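PDB 2VSO: eukaryotic initiation factor 4F subunit P150 from Saccharomyces cerevisiae, which forms the large scaffold subunit of the eIF4F complex, which recognises the mRNA cap, gathers the translation apparatus and, through PAB1, brings the two mRNA ends together. Local coordinates for residues 44-49 with 53-58; 83-88 with 94-99; 139-144 with 198-203; 168-173 with 210-215. One frame throughout, in Å; residues are numbered along the deposited sequence.

Interaction 1: 44-49 with 53-58; sequences LNKLTL and DAISSE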
loop_
_atom_site.group_PDB
_atom_site.type_symbol
_atom_site.label_atom_id
_atom_site.label_comp_id
_atom_site.label_asym_id
_atom_site.label_seq_id
_atom_site.Cartn_x
_atom_site.Cartn_y
_atom_site.Cartn_z
ATOM N N LEU C 44 6.173 -20.662 0.117
ATOM C CA LEU C 44 6.551 -19.291 -0.195
ATOM C C LEU C 44 5.375 -18.312 0.007
ATOM O O LEU C 44 5.584 -17.144 0.332
ATOM C CB LEU C 44 7.120 -19.203 -1.604
ATOM C CG LEU C 44 8.554 -19.734 -1.707
ATOM C CD1 LEU C 44 9.116 -19.511 -3.095
ATOM C CD2 LEU C 44 9.462 -19.093 -0.666
ATOM N N ASN C 45 4.153 -18.806 -0.176
ATOM C CA ASN C 45 2.941 -18.018 0.042
ATOM C C ASN C 45 2.695 -17.772 1.523
ATOM O O ASN C 45 2.013 -16.824 1.892
ATOM C CB ASN C 45 1.708 -18.729 -0.535
ATOM C CG ASN C 45 1.626 -18.638 -2.045
ATOM O OD1 ASN C 45 2.120 -17.682 -2.664
ATOM N ND2 ASN C 45 0.998 -19.646 -2.651
ATOM N N LYS C 46 3.245 -18.642 2.363
ATOM C CA LYS C 46 3.039 -18.576 3.809
ATOM C C LYS C 46 4.140 -17.795 4.512
ATOM O O LYS C 46 4.041 -17.512 5.704
ATOM C CB LYS C 46 3.005 -19.984 4.411
ATOM C CG LYS C 46 1.923 -20.853 3.901
ATOM C CD LYS C 46 1.923 -22.196 4.621
ATOM C CE LYS C 46 0.611 -22.919 4.380
ATOM N NZ LYS C 46 0.631 -24.280 4.931
ATOM N N LEU C 47 5.198 -17.468 3.782
ATOM C CA LEU C 47 6.341 -16.799 4.387
ATOM C C LEU C 47 5.982 -15.403 4.875
ATOM O O LEU C 47 5.745 -14.494 4.080
ATOM C CB LEU C 47 7.520 -16.724 3.418
ATOM C CG LEU C 47 8.791 -16.209 4.096
ATOM C CD1 LEU C 47 9.320 -17.231 5.090
ATOM C CD2 LEU C 47 9.862 -15.841 3.078
ATOM N N THR C 48 5.929 -15.241 6.191
ATOM C CA THR C 48 5.794 -13.918 6.786
ATOM C C THR C 48 6.858 -13.743 7.855
ATOM O O THR C 48 7.583 -14.679 8.193
ATOM C CB THR C 48 4.419 -13.713 7.412
ATOM O OG1 THR C 48 4.270 -14.585 8.538
ATOM C CG2 THR C 48 3.340 -14.015 6.397
ATOM N N LEU C 49 6.953 -12.542 8.392
ATOM C CA LEU C 49 7.916 -12.298 9.442
ATOM C C LEU C 49 7.562 -13.155 10.650
ATOM O O LEU C 49 8.419 -13.813 11.235
ATOM C CB LEU C 49 7.919 -10.825 9.819
ATOM C CG LEU C 49 9.017 -10.454 10.808
ATOM C CD1 LEU C 49 10.347 -11.050 10.360
ATOM C CD2 LEU C 49 9.105 -8.942 10.958
ATOM N N ASP C 53 10.702 -18.497 11.001
ATOM C CA ASP C 53 11.573 -19.598 11.391
ATOM C C ASP C 53 10.918 -20.950 11.122
ATOM O O ASP C 53 11.566 -21.876 10.631
ATOM C CB ASP C 53 11.996 -19.462 12.849
ATOM C CG ASP C 53 12.883 -18.252 13.083
ATOM O OD1 ASP C 53 13.892 -18.110 12.355
ATOM O OD2 ASP C 53 12.570 -17.451 13.993
ATOM N N ALA C 54 9.629 -21.053 11.426
ATOM C CA ALA C 54 8.883 -22.266 11.131
ATOM C C ALA C 54 8.901 -22.597 9.640
ATOM O O ALA C 54 9.047 -23.758 9.256
ATOM C CB ALA C 54 7.449 -22.150 11.631
ATOM N N ILE C 55 8.753 -21.578 8.797
ATOM C CA ILE C 55 8.581 -21.821 7.365
ATOM C C ILE C 55 9.884 -21.796 6.548
ATOM O O ILE C 55 9.999 -22.455 5.510
ATOM C CB ILE C 55 7.475 -20.929 6.774
ATOM C CG1 ILE C 55 6.140 -21.633 6.933
ATOM C CG2 ILE C 55 7.694 -20.664 5.298
ATOM C CD1 ILE C 55 4.985 -20.773 6.568
ATOM N N SER C 56 10.876 -21.062 7.021
ATOM C CA SER C 56 12.188 -21.178 6.421
ATOM C C SER C 56 12.851 -22.504 6.860
ATOM O O SER C 56 13.824 -22.963 6.254
ATOM C CB SER C 56 13.055 -19.974 6.771
ATOM O OG SER C 56 13.331 -19.964 8.156
ATOM N N SER C 57 12.309 -23.128 7.903
ATOM C CA SER C 57 12.816 -24.424 8.341
ATOM C C SER C 57 12.247 -25.501 7.438
ATOM O O SER C 57 12.921 -26.478 7.105
ATOM C CB SER C 57 12.428 -24.715 9.787
ATOM O OG SER C 57 11.279 -25.541 9.840
ATOM N N GLU C 58 10.995 -25.328 7.040
ATOM C CA GLU C 58 10.379 -26.308 6.162
ATOM C C GLU C 58 10.915 -26.218 4.736
ATOM O O GLU C 58 11.097 -27.234 4.071
ATOM C CB GLU C 58 8.859 -26.194 6.216
ATOM C CG GLU C 58 8.335 -26.279 7.641
ATOM C CD GLU C 58 6.981 -26.939 7.732
ATOM O OE1 GLU C 58 6.579 -27.303 8.858
ATOM O OE2 GLU C 58 6.328 -27.101 6.679
#

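Interaction 2: 83-88 with 94-99; sequences FLKACD and SMYAQL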
loop_
_atom_site.group_PDB
_atom_site.type_symbol
_atom_site.label_atom_id
_atom_site.label_comp_id
_atom_site.label_asym_id
_atom_site.label_seq_id
_atom_site.Cartn_x
_atom_site.Cartn_y
_atom_site.Cartn_z
ATOM N N PHE C 83 13.767 -17.160 -6.186
ATOM C CA PHE C 83 14.007 -16.015 -7.063
ATOM C C PHE C 83 12.752 -15.594 -7.810
ATOM O O PHE C 83 12.445 -14.406 -7.904
ATOM C CB PHE C 83 15.126 -16.289 -8.061
ATOM C CG PHE C 83 16.487 -15.925 -7.561
ATOM C CD1 PHE C 83 17.211 -14.908 -8.162
ATOM C CD2 PHE C 83 17.052 -16.596 -6.488
ATOM C CE1 PHE C 83 18.482 -14.579 -7.712
ATOM C CE2 PHE C 83 18.316 -16.256 -6.025
ATOM C CZ PHE C 83 19.028 -15.244 -6.636
ATOM N N LEU C 84 12.027 -16.565 -8.351
ATOM C CA LEU C 84 10.786 -16.252 -9.047
ATOM C C LEU C 84 9.805 -15.548 -8.094
ATOM O O LEU C 84 9.164 -14.571 -8.473
ATOM C CB LEU C 84 10.180 -17.518 -9.662
ATOM C CG LEU C 84 11.040 -18.196 -10.741
ATOM C CD1 LEU C 84 10.436 -19.509 -11.185
ATOM C CD2 LEU C 84 11.244 -17.299 -11.937
ATOM N N LYS C 85 9.709 -16.036 -6.859
ATOM C CA LYS C 85 8.883 -15.408 -5.834
ATOM C C LYS C 85 9.389 -14.012 -5.505
ATOM O O LYS C 85 8.621 -13.059 -5.488
ATOM C CB LYS C 85 8.864 -16.237 -4.547
ATOM C CG LYS C 85 7.478 -16.757 -4.138
ATOM C CD LYS C 85 6.587 -15.621 -3.671
ATOM C CE LYS C 85 5.117 -15.913 -3.881
ATOM N NZ LYS C 85 4.471 -16.542 -2.702
ATOM N N ALA C 86 10.684 -13.897 -5.242
ATOM C CA ALA C 86 11.264 -12.625 -4.838
ATOM C C ALA C 86 11.056 -11.541 -5.894
ATOM O O ALA C 86 10.781 -10.389 -5.563
ATOM C CB ALA C 86 12.754 -12.792 -4.511
ATOM N N CYS C 87 11.191 -11.928 -7.158
ATOM C CA CYS C 87 11.075 -11.015 -8.293
ATOM C C CYS C 87 9.645 -10.516 -8.538
ATOM O O CYS C 87 9.461 -9.477 -9.169
ATOM C CB CYS C 87 11.601 -11.702 -9.563
ATOM S SG CYS C 87 13.378 -12.055 -9.516
ATOM N N ASP C 88 8.643 -11.256 -8.057
ATOM C CA ASP C 88 7.234 -10.880 -8.248
ATOM C C ASP C 88 6.605 -10.244 -7.004
ATOM O O ASP C 88 5.499 -9.702 -7.058
ATOM C CB ASP C 88 6.398 -12.103 -8.634
ATOM C CG ASP C 88 6.699 -12.598 -10.023
ATOM O OD1 ASP C 88 6.812 -13.827 -10.202
ATOM O OD2 ASP C 88 6.827 -11.760 -10.939
ATOM N N SER C 94 13.345 -8.790 0.828
ATOM C CA SER C 94 14.412 -8.772 1.833
ATOM C C SER C 94 14.238 -9.910 2.822
ATOM O O SER C 94 15.198 -10.401 3.421
ATOM C CB SER C 94 14.447 -7.427 2.572
ATOM O OG SER C 94 13.410 -7.372 3.532
ATOM N N MET C 95 12.991 -10.314 2.982
ATOM C CA MET C 95 12.616 -11.481 3.772
ATOM C C MET C 95 12.979 -12.756 2.998
ATOM O O MET C 95 13.452 -13.734 3.568
ATOM C CB MET C 95 11.114 -11.429 4.051
ATOM C CG MET C 95 10.560 -12.569 4.849
ATOM S SD MET C 95 8.762 -12.443 4.771
ATOM C CE MET C 95 8.525 -10.867 5.573
ATOM N N TYR C 96 12.767 -12.732 1.687
ATOM C CA TYR C 96 13.183 -13.831 0.834
ATOM C C TYR C 96 14.696 -13.897 0.808
ATOM O O TYR C 96 15.284 -14.979 0.792
ATOM C CB TYR C 96 12.657 -13.632 -0.576
ATOM C CG TYR C 96 11.172 -13.801 -0.686
ATOM C CD1 TYR C 96 10.557 -14.955 -0.242
ATOM C CD2 TYR C 96 10.377 -12.801 -1.224
ATOM C CE1 TYR C 96 9.186 -15.113 -0.338
ATOM C CE2 TYR C 96 9.015 -12.958 -1.334
ATOM C CZ TYR C 96 8.427 -14.113 -0.893
ATOM O OH TYR C 96 7.065 -14.266 -0.993
ATOM N N ALA C 97 15.316 -12.723 0.810
ATOM C CA ALA C 97 16.759 -12.623 0.842
ATOM C C ALA C 97 17.291 -13.221 2.144
ATOM O O ALA C 97 18.383 -13.774 2.176
ATOM C CB ALA C 97 17.189 -11.176 0.664
ATOM N N GLN C 98 16.500 -13.144 3.212
ATOM C CA GLN C 98 16.885 -13.772 4.461
ATOM C C GLN C 98 16.728 -15.287 4.389
ATOM O O GLN C 98 17.534 -16.036 4.949
ATOM C CB GLN C 98 16.055 -13.236 5.614
ATOM C CG GLN C 98 16.652 -12.018 6.283
ATOM C CD GLN C 98 15.704 -11.380 7.274
ATOM O OE1 GLN C 98 14.982 -12.070 8.002
ATOM N NE2 GLN C 98 15.698 -10.053 7.308
ATOM N N LEU C 99 15.675 -15.730 3.708
ATOM C CA LEU C 99 15.412 -17.145 3.536
ATOM C C LEU C 99 16.621 -17.812 2.905
ATOM O O LEU C 99 16.996 -18.907 3.279
ATOM C CB LEU C 99 14.203 -17.350 2.636
ATOM C CG LEU C 99 13.854 -18.820 2.396
ATOM C CD1 LEU C 99 13.735 -19.506 3.726
ATOM C CD2 LEU C 99 12.545 -18.946 1.622
#

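Interaction 3: 139-144 with 198-203; sequences KGWTDK and FRRLMK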
loop_
_atom_site.group_PDB
_atom_site.type_symbol
_atom_site.label_atom_id
_atom_site.label_comp_id
_atom_site.label_asym_id
_atom_site.label_seq_id
_atom_site.Cartn_x
_atom_site.Cartn_y
_atom_site.Cartn_z
ATOM N N LYS C 139 18.275 -13.107 -19.236
ATOM C CA LYS C 139 16.979 -12.960 -19.908
ATOM C C LYS C 139 16.701 -11.511 -20.313
ATOM O O LYS C 139 16.201 -11.249 -21.408
ATOM C CB LYS C 139 15.838 -13.467 -19.024
ATOM C CG LYS C 139 16.016 -14.886 -18.509
ATOM C CD LYS C 139 14.720 -15.375 -17.900
ATOM C CE LYS C 139 14.912 -16.633 -17.088
ATOM N NZ LYS C 139 13.670 -16.984 -16.330
ATOM N N GLY C 140 17.007 -10.576 -19.416
ATOM C CA GLY C 140 16.920 -9.158 -19.726
ATOM C C GLY C 140 15.518 -8.580 -19.743
ATOM O O GLY C 140 14.555 -9.230 -19.336
ATOM N N TRP C 141 15.410 -7.341 -20.213
ATOM C CA TRP C 141 14.136 -6.626 -20.245
ATOM C C TRP C 141 14.340 -5.241 -20.864
ATOM O O TRP C 141 15.481 -4.806 -21.029
ATOM C CB TRP C 141 13.527 -6.531 -18.833
ATOM C CG TRP C 141 14.209 -5.557 -17.900
ATOM C CD1 TRP C 141 13.917 -4.230 -17.746
ATOM C CD2 TRP C 141 15.274 -5.840 -16.979
ATOM N NE1 TRP C 141 14.745 -3.669 -16.805
ATOM C CE2 TRP C 141 15.587 -4.634 -16.320
ATOM C CE3 TRP C 141 16.003 -6.993 -16.659
ATOM C CZ2 TRP C 141 16.596 -4.545 -15.362
ATOM C CZ3 TRP C 141 16.997 -6.903 -15.699
ATOM C CH2 TRP C 141 17.280 -5.684 -15.056
ATOM N N THR C 142 13.251 -4.564 -21.233
ATOM C CA THR C 142 13.356 -3.209 -21.784
ATOM C C THR C 142 12.795 -2.157 -20.827
ATOM O O THR C 142 11.808 -2.401 -20.132
ATOM C CB THR C 142 12.670 -3.065 -23.177
ATOM O OG1 THR C 142 11.282 -3.403 -23.077
ATOM C CG2 THR C 142 13.345 -3.959 -24.223
ATOM N N ASP C 143 13.432 -0.990 -20.792
ATOM C CA ASP C 143 12.960 0.096 -19.941
ATOM C C ASP C 143 11.736 0.804 -20.528
ATOM O O ASP C 143 10.751 1.038 -19.826
ATOM C CB ASP C 143 14.075 1.111 -19.678
ATOM C CG ASP C 143 13.615 2.255 -18.794
ATOM O OD1 ASP C 143 12.710 2.026 -17.963
ATOM O OD2 ASP C 143 14.149 3.377 -18.931
ATOM N N LYS C 144 11.808 1.147 -21.811
ATOM C CA LYS C 144 10.725 1.871 -22.460
ATOM C C LYS C 144 9.597 0.942 -22.857
ATOM O O LYS C 144 9.813 -0.042 -23.564
ATOM C CB LYS C 144 11.236 2.631 -23.685
ATOM C CG LYS C 144 12.092 3.844 -23.346
ATOM C CD LYS C 144 12.344 4.707 -24.573
ATOM C CE LYS C 144 13.068 3.932 -25.659
ATOM N NZ LYS C 144 13.491 4.827 -26.770
ATOM N N PHE C 198 24.383 -2.362 -11.560
ATOM C CA PHE C 198 24.542 -0.931 -11.805
ATOM C C PHE C 198 24.869 -0.658 -13.267
ATOM O O PHE C 198 24.425 0.330 -13.839
ATOM C CB PHE C 198 25.630 -0.340 -10.904
ATOM C CG PHE C 198 25.179 -0.088 -9.480
ATOM C CD1 PHE C 198 25.802 -0.723 -8.418
ATOM C CD2 PHE C 198 24.139 0.794 -9.207
ATOM C CE1 PHE C 198 25.395 -0.492 -7.120
ATOM C CE2 PHE C 198 23.722 1.031 -7.901
ATOM C CZ PHE C 198 24.355 0.392 -6.858
ATOM N N ARG C 199 25.645 -1.552 -13.865
ATOM C CA ARG C 199 26.013 -1.468 -15.268
ATOM C C ARG C 199 24.768 -1.440 -16.155
ATOM O O ARG C 199 24.680 -0.665 -17.101
ATOM C CB ARG C 199 26.882 -2.669 -15.619
ATOM C CG ARG C 199 27.867 -2.473 -16.758
ATOM C CD ARG C 199 28.685 -3.757 -16.957
ATOM N NE ARG C 199 29.538 -3.713 -18.140
ATOM C CZ ARG C 199 30.777 -3.233 -18.146
ATOM N NH1 ARG C 199 31.308 -2.751 -17.030
ATOM N NH2 ARG C 199 31.484 -3.232 -19.268
ATOM N N ARG C 200 23.801 -2.288 -15.831
ATOM C CA ARG C 200 22.561 -2.387 -16.591
ATOM C C ARG C 200 21.675 -1.174 -16.390
ATOM O O ARG C 200 21.060 -0.690 -17.340
ATOM C CB ARG C 200 21.804 -3.657 -16.190
ATOM C CG ARG C 200 20.387 -3.760 -16.730
ATOM C CD ARG C 200 20.346 -3.922 -18.243
ATOM N NE ARG C 200 19.000 -3.690 -18.770
ATOM C CZ ARG C 200 18.709 -3.568 -20.062
ATOM N NH1 ARG C 200 19.669 -3.654 -20.977
ATOM N NH2 ARG C 200 17.457 -3.356 -20.440
ATOM N N LEU C 201 21.613 -0.698 -15.143
ATOM C CA LEU C 201 20.786 0.456 -14.762
ATOM C C LEU C 201 21.335 1.754 -15.333
ATOM O O LEU C 201 20.579 2.594 -15.801
ATOM C CB LEU C 201 20.663 0.565 -13.242
ATOM C CG LEU C 201 19.902 -0.558 -12.545
ATOM C CD1 LEU C 201 20.177 -0.522 -11.070
ATOM C CD2 LEU C 201 18.404 -0.511 -12.838
ATOM N N MET C 202 22.654 1.913 -15.291
ATOM C CA MET C 202 23.294 3.076 -15.885
ATOM C C MET C 202 23.007 3.162 -17.381
ATOM O O MET C 202 22.903 4.244 -17.944
ATOM C CB MET C 202 24.799 3.050 -15.644
ATOM C CG MET C 202 25.209 3.163 -14.186
ATOM S SD MET C 202 26.996 3.300 -13.994
ATOM C CE MET C 202 27.492 1.693 -14.612
ATOM N N LYS C 203 22.873 2.013 -18.020
ATOM C CA LYS C 203 22.587 1.970 -19.445
ATOM C C LYS C 203 21.226 2.618 -19.725
ATOM O O LYS C 203 21.087 3.397 -20.658
ATOM C CB LYS C 203 22.620 0.519 -19.939
ATOM C CG LYS C 203 23.164 0.325 -21.355
ATOM C CD LYS C 203 22.074 0.429 -22.413
ATOM C CE LYS C 203 22.642 0.222 -23.809
ATOM N NZ LYS C 203 21.661 0.597 -24.865
#

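Interaction 4: 168-173 with 210-215; sequences SAKRRG and SEETLE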
loop_
_atom_site.group_PDB
_atom_site.type_symbol
_atom_site.label_atom_id
_atom_site.label_comp_id
_atom_site.label_asym_id
_atom_site.label_seq_id
_atom_site.Cartn_x
_atom_site.Cartn_y
_atom_site.Cartn_z
ATOM N N SER C 168 5.307 -6.876 -17.237
ATOM C CA SER C 168 5.725 -7.879 -16.266
ATOM C C SER C 168 7.211 -8.231 -16.417
ATOM O O SER C 168 7.888 -8.555 -15.442
ATOM C CB SER C 168 4.861 -9.128 -16.407
ATOM O OG SER C 168 3.495 -8.795 -16.251
ATOM N N ALA C 169 7.703 -8.162 -17.648
ATOM C CA ALA C 169 9.117 -8.315 -17.917
ATOM C C ALA C 169 9.978 -7.264 -17.220
ATOM O O ALA C 169 11.057 -7.570 -16.704
ATOM C CB ALA C 169 9.356 -8.271 -19.395
ATOM N N LYS C 170 9.515 -6.022 -17.222
ATOM C CA LYS C 170 10.276 -4.945 -16.609
ATOM C C LYS C 170 10.079 -5.047 -15.111
ATOM O O LYS C 170 11.031 -5.038 -14.337
ATOM C CB LYS C 170 9.803 -3.586 -17.129
ATOM C CG LYS C 170 10.509 -2.394 -16.522
ATOM C CD LYS C 170 10.054 -1.106 -17.185
ATOM C CE LYS C 170 10.597 0.108 -16.473
ATOM N NZ LYS C 170 9.790 1.311 -16.796
ATOM N N ARG C 171 8.829 -5.174 -14.706
ATOM C CA ARG C 171 8.518 -5.277 -13.297
ATOM C C ARG C 171 9.408 -6.361 -12.665
ATOM O O ARG C 171 10.079 -6.124 -11.656
ATOM C CB ARG C 171 7.022 -5.550 -13.117
ATOM C CG ARG C 171 6.621 -5.993 -11.740
ATOM C CD ARG C 171 5.171 -6.446 -11.709
ATOM N NE ARG C 171 5.002 -7.789 -12.258
ATOM C CZ ARG C 171 4.998 -8.904 -11.529
ATOM N NH1 ARG C 171 5.153 -8.844 -10.212
ATOM N NH2 ARG C 171 4.838 -10.081 -12.121
ATOM N N ARG C 172 9.447 -7.532 -13.292
ATOM C CA ARG C 172 10.195 -8.670 -12.757
ATOM C C ARG C 172 11.703 -8.464 -12.812
ATOM O O ARG C 172 12.416 -8.844 -11.894
ATOM C CB ARG C 172 9.804 -9.964 -13.473
ATOM C CG ARG C 172 8.403 -10.434 -13.133
ATOM C CD ARG C 172 8.012 -11.659 -13.932
ATOM N NE ARG C 172 6.629 -12.050 -13.678
ATOM C CZ ARG C 172 6.007 -13.035 -14.317
ATOM N NH1 ARG C 172 6.650 -13.726 -15.250
ATOM N NH2 ARG C 172 4.747 -13.329 -14.027
ATOM N N GLY C 173 12.190 -7.863 -13.887
ATOM C CA GLY C 173 13.593 -7.501 -13.952
ATOM C C GLY C 173 13.981 -6.572 -12.812
ATOM O O GLY C 173 14.941 -6.839 -12.090
ATOM N N SER C 210 12.862 5.846 -17.392
ATOM C CA SER C 210 11.491 5.875 -16.911
ATOM C C SER C 210 11.505 6.081 -15.403
ATOM O O SER C 210 12.543 5.948 -14.764
ATOM C CB SER C 210 10.755 4.585 -17.273
ATOM O OG SER C 210 11.256 3.488 -16.529
ATOM N N GLU C 211 10.361 6.411 -14.825
ATOM C CA GLU C 211 10.332 6.698 -13.401
ATOM C C GLU C 211 10.487 5.451 -12.520
ATOM O O GLU C 211 11.028 5.531 -11.421
ATOM C CB GLU C 211 9.100 7.529 -13.035
ATOM C CG GLU C 211 9.259 8.980 -13.470
ATOM C CD GLU C 211 8.239 9.914 -12.854
ATOM O OE1 GLU C 211 7.255 9.421 -12.258
ATOM O OE2 GLU C 211 8.428 11.145 -12.978
ATOM N N GLU C 212 10.036 4.302 -13.007
ATOM C CA GLU C 212 10.242 3.048 -12.291
ATOM C C GLU C 212 11.729 2.691 -12.182
ATOM O O GLU C 212 12.183 2.198 -11.154
ATOM C CB GLU C 212 9.482 1.906 -12.966
ATOM C CG GLU C 212 8.049 2.240 -13.327
ATOM C CD GLU C 212 7.320 1.042 -13.882
ATOM O OE1 GLU C 212 7.907 -0.063 -13.856
ATOM O OE2 GLU C 212 6.171 1.202 -14.345
ATOM N N THR C 213 12.484 2.947 -13.246
ATOM C CA THR C 213 13.913 2.663 -13.252
ATOM C C THR C 213 14.670 3.533 -12.256
ATOM O O THR C 213 15.479 3.033 -11.474
ATOM C CB THR C 213 14.509 2.818 -14.668
ATOM O OG1 THR C 213 14.108 1.702 -15.468
ATOM C CG2 THR C 213 16.008 2.856 -14.615
ATOM N N LEU C 214 14.388 4.834 -12.296
ATOM C CA LEU C 214 14.961 5.812 -11.371
ATOM C C LEU C 214 14.617 5.487 -9.926
ATOM O O LEU C 214 15.452 5.596 -9.036
ATOM C CB LEU C 214 14.416 7.196 -11.697
ATOM C CG LEU C 214 14.932 7.845 -12.965
ATOM C CD1 LEU C 214 13.946 8.890 -13.422
ATOM C CD2 LEU C 214 16.312 8.432 -12.700
ATOM N N GLU C 215 13.361 5.135 -9.709
ATOM C CA GLU C 215 12.892 4.641 -8.427
ATOM C C GLU C 215 13.791 3.497 -7.974
ATOM O O GLU C 215 14.231 3.443 -6.831
ATOM C CB GLU C 215 11.465 4.122 -8.589
ATOM C CG GLU C 215 10.735 3.897 -7.295
ATOM C CD GLU C 215 10.159 5.179 -6.743
ATOM O OE1 GLU C 215 10.450 5.496 -5.569
ATOM O OE2 GLU C 215 9.425 5.868 -7.490
#

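Interaction 1: 44-49 with 53-58
Ile55 reaches out from helix 52-64 and lays its CG2 branch against Leu47, in the turn that follows helix 33-45. This CG2 methyl meets CD1 of Leu47 at 3.8 Å, the two side chains running at a slant to one another, and also comes within 4.2 Å of Leu47 CA. The other arm of the isoleucine, ending in CD1, points at Lys46, but its exact placing is doubtful. In Leu47 a chi1 of -172° turns the side chain away from the backbone N, and its CD1 comes nearer to helix 52-64 than the direction of its CB would suggest. Leu47 also rests on Phe52 and on Tyr96 of helix 93-106, while Ile55 packs in addition on Leu43; the apolar patch thus continues onto these three residues, within the MIF4G middle domain. Lys46 behaves differently at its two ends. Its aliphatic start lies beside Ile55, with the details unsure, whereas the extended chain carries NZ away to hydrogen-bond the backbone of the other protein in the assembly, which Asn45 and Thr48 also contact. Across the two segments the chemistry is thus purely van der Waals: apolar side chains close the turn between helices 33-45 and 52-64 from within, and the polar groups of the same turn are turned to a partner protein.

Interaction 2: 83-88 with 94-99
The phenol oxygen of Tyr96, which lies against the side chain of Lys85, has several partners: Glu89 OE2 hydrogen-bonds it, and Leu44 O and a basic side chain of the other protein in the assembly add weak bonds. Tyr96 thereby spans a helical hairpin of the all-helical, HEAT-like MIF4G domain, reaching from helix 93-106 to helix 73-88. Lys85 passes obliquely by the ring, with its CD 3.7 Å from Tyr96 CZ and its CB 4.2 Å above one face, offset toward the rim. Bends at chi2 (-70°) and chi4 (92°) fold the lysine chain round the phenol and deliver NZ to Asn45 OD1. Since a basic group of the other protein also comes close to Lys85 NZ, Glu89, in a long and weak ion pair with it, may ease the gathering of positive charge. A leucine in place of Tyr96 would probably leave Glu89 without its hydroxyl partner and let the lysine methylenes shift, as the flat surface beside them would be gone. Nearer the backbones, where Ala86 N lies over a face of the ring, Tyr96 CD2 approaches Ala86 CA to 3.7 Å and the CB atoms of Ala86 and Tyr96 stand 4.0 Å apart.

Interaction 3: 139-144 with 198-203
Arg200 runs alongside the indole of Trp141, its CG methylene against the six-membered ring: Arg200 CG lies 4.0 Å from Trp141 CH2 and 4.1 Å from Trp141 CZ2. The contact joins a loop leaving helix 122-139 to helix 191-206 on the surface of the HEAT-like MIF4G domain. The arginine and the indole are antiparallel to one another, each extending toward the other's backbone, and Arg200 NE sits 4.2 Å above one face of the indole, offset toward the rim. The guanidinium does not lie flat on that face, for the two planes stand 74° apart. Arg200 CZ is 5.1 Å from the centroid of the five-membered ring, which makes any cation-pi attraction weak at most. The arginine is bent at chi2 (67°), which lets its outer part follow the indole back toward the loop backbone. Replacing Arg200 by an alanine would probably uncover this face of Trp141 and leave the tryptophan freer to shift.

Further out, Trp141 packs on Lys170, Leu174 and Val177 of helix 163-185, so the indole mediates between that helix and the arginine. The loop itself starts at Gly140, which leaves the helix with a positive phi of 77°. Arg200 NH2 also has a long, weak ion pair with Asp204, one turn along its own helix. The same NH2 approaches the loop backbone, where Thr142 CA lies near the guanidinium plane, at its edge, 4.3 Å from Arg200 NH2.

Interaction 4: 168-173 with 210-215
Lys170 NZ donates a hydrogen bond to Ser210 OG at 2.6 Å, bridging helix 163-185 and the start of helix 211-228. Asp143 joins both partners: its backbone O accepts a bond from the ammonium, and its carboxylate OD1 bonds Ser210 OG. A third group, Glu212, adds a long salt bridge, with OE1 3.8 Å from Lys170 NZ. Extended along all four torsions, the lysine spans the gap and places CD, CE and NZ at the second helix; the nearest CA atoms, those of Lys170 and Thr213, are 9.1 Å apart. Ser210 occupies the N-cap position of helix 211-228. An ammonium at this end of a helix would be expected to be disfavoured by the helix dipole, and the carboxylates of Asp143 and Glu212 probably offset that.

Beyond the charges the packing is slight. Glu212 passes the lysine chain at an oblique angle, bringing OE1 within 4.1 Å of Lys170 CD, and Lys170 CE lies 4.0 Å from Thr213 OG1. Thr213 and Leu214 rest on Leu205 of helix 191-206, and Leu214 also reaches Ile266 of helix 264-278.

In the fold
All four contacts belong to the MIF4G domain, yet they differ in depth and chemistry. Interactions 1 and 2 are buried and each joins consecutive helices, 33-45 with 52-64 and 73-88 with 93-106; the first is purely apolar, the second Tyr96 packed on Lys85 and Ala86, polar at its hydroxyl and ammonium ends. They touch through Asn45 and Lys85, and both come within reach of the other protein in the assembly. Interactions 3, on the surface, and 4, partly buried, join parts far apart in sequence, their segments alternating along the chain, and Asp143 and Trp141 tie them together. Interaction 4 also meets interaction 2, where Asp88 forms salt bridges with Arg171 and Arg172.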